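Local structure of DUF5348 domain-containing protein (Ruminococcus gnavus, 3NRL) at residues A[30-33]-A[34-37]. The protein is of unknown function; it is a small beta protein of the DUF5348 family. Numbering follows the deposited sequence.
Sequences GLHC and GECF. With SO4 (sulfate ion), chain C.
H32 to E35 form a type II beta turn, with C33 and G34 at its corners, closed by a hydrogen bond from E35 N to H32 O (3.1 Å), G34 at the third position taking the positive phi that this turn type requires. The side chain of E35 turns back alongside H32, and its OE2 accepts the H32 backbone N-H at 2.5 Å, a short bond made on the anti side of the carboxylate and 16° out of its plane. H32 is thus gripped through both its N and its O by the same residue. CG of E35, anti to its own carbonyl carbon (chi1 -62°), runs beside H32 O before the extended chain brings the carboxylate to the peptide N-H. The turn ends the loop between strands 26-27 and 36-41 of the antiparallel sheet, and Y28 OH holds the other carboxylate oxygen, E35 OE1. The imidazole of H32 lies alongside the carboxylate, their planes 23° apart and CD2 3.5 Å from OE2. Deeper in, L31 CD1 packs on F37 CE2 at 3.9 Å, crossing at about a right angle. At the outer side, C33 N donates to O1 (2.9 Å) of a sulfate ion that R17 also binds and that probably came from the crystallisation liquor.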
loop_
_atom_site.group_PDB
_atom_site.type_symbol
_atom_site.label_atom_id
_atom_site.label_comp_id
_atom_site.label_asym_id
_atom_site.label_seq_id
_atom_site.Cartn_x
_atom_site.Cartn_y
_atom_site.Cartn_z
ATOM N N GLY A 30 -6.446 -3.363 -11.376
ATOM C CA GLY A 30 -7.682 -3.577 -10.648
ATOM C C GLY A 30 -8.025 -5.040 -10.460
ATOM O O GLY A 30 -8.146 -5.790 -11.428
ATOM N N LEU A 31 -8.182 -5.440 -9.202
ATOM C CA LEU A 31 -8.524 -6.811 -8.848
ATOM C C LEU A 31 -10.031 -7.041 -8.924
ATOM O O LEU A 31 -10.814 -6.216 -8.465
ATOM C CB LEU A 31 -8.053 -7.110 -7.428
ATOM C CG LEU A 31 -6.544 -7.066 -7.194
ATOM C CD1 LEU A 31 -6.259 -7.134 -5.696
ATOM C CD2 LEU A 31 -5.886 -8.221 -7.915
ATOM N N HIS A 32 -10.432 -8.169 -9.498
ATOM C CA HIS A 32 -11.848 -8.505 -9.616
ATOM C C HIS A 32 -12.170 -9.629 -8.638
ATOM O O HIS A 32 -11.275 -10.387 -8.249
ATOM C CB HIS A 32 -12.159 -8.957 -11.042
ATOM C CG HIS A 32 -11.800 -7.946 -12.085
ATOM N ND1 HIS A 32 -12.326 -6.673 -12.099
ATOM C CD2 HIS A 32 -10.959 -8.020 -13.144
ATOM C CE1 HIS A 32 -11.824 -6.004 -13.122
ATOM N NE2 HIS A 32 -10.993 -6.798 -13.771
ATOM N N CYS A 33 -13.434 -9.737 -8.234
ATOM C CA CYS A 33 -13.826 -10.790 -7.305
ATOM C C CYS A 33 -13.302 -12.139 -7.776
ATOM O O CYS A 33 -13.322 -12.439 -8.967
ATOM C CB CYS A 33 -15.350 -10.858 -7.168
ATOM S SG CYS A 33 -16.080 -9.498 -6.239
ATOM N N GLY A 34 -12.814 -12.940 -6.836
ATOM C CA GLY A 34 -12.305 -14.253 -7.183
ATOM C C GLY A 34 -10.820 -14.347 -7.494
ATOM O O GLY A 34 -10.264 -15.445 -7.500
ATOM N N GLU A 35 -10.165 -13.218 -7.748
ATOM C CA GLU A 35 -8.741 -13.260 -8.063
ATOM C C GLU A 35 -7.908 -13.719 -6.869
ATOM O O GLU A 35 -8.114 -13.275 -5.742
ATOM C CB GLU A 35 -8.264 -11.892 -8.560
ATOM C CG GLU A 35 -8.959 -11.471 -9.845
ATOM C CD GLU A 35 -8.154 -10.480 -10.657
ATOM O OE1 GLU A 35 -7.045 -10.842 -11.104
ATOM O OE2 GLU A 35 -8.630 -9.342 -10.853
ATOM N N CYS A 36 -6.969 -14.619 -7.133
ATOM C CA CYS A 36 -6.108 -15.170 -6.094
ATOM C C CYS A 36 -4.669 -14.660 -6.171
ATOM O O CYS A 36 -4.166 -14.324 -7.244
ATOM C CB CYS A 36 -6.113 -16.694 -6.191
ATOM S SG CYS A 36 -5.727 -17.296 -7.849
ATOM N N PHE A 37 -4.017 -14.614 -5.011
ATOM C CA PHE A 37 -2.635 -14.161 -4.886
ATOM C C PHE A 37 -2.163 -14.478 -3.463
ATOM O O PHE A 37 -2.969 -14.902 -2.637
ATOM C CB PHE A 37 -2.546 -12.656 -5.171
ATOM C CG PHE A 37 -3.452 -11.812 -4.310
ATOM C CD1 PHE A 37 -3.070 -11.434 -3.023
ATOM C CD2 PHE A 37 -4.689 -11.388 -4.793
ATOM C CE1 PHE A 37 -3.907 -10.644 -2.230
ATOM C CE2 PHE A 37 -5.534 -10.600 -4.011
ATOM C CZ PHE A 37 -5.142 -10.226 -2.726
HETATM S S SO4 C . -16.343 -7.842 -10.023
HETATM O O1 SO4 C . -15.117 -7.562 -9.259
HETATM O O2 SO4 C . -16.804 -6.610 -10.684
HETATM O O3 SO4 C . -16.063 -8.875 -11.039
HETATM O O4 SO4 C . -17.392 -8.323 -9.105
#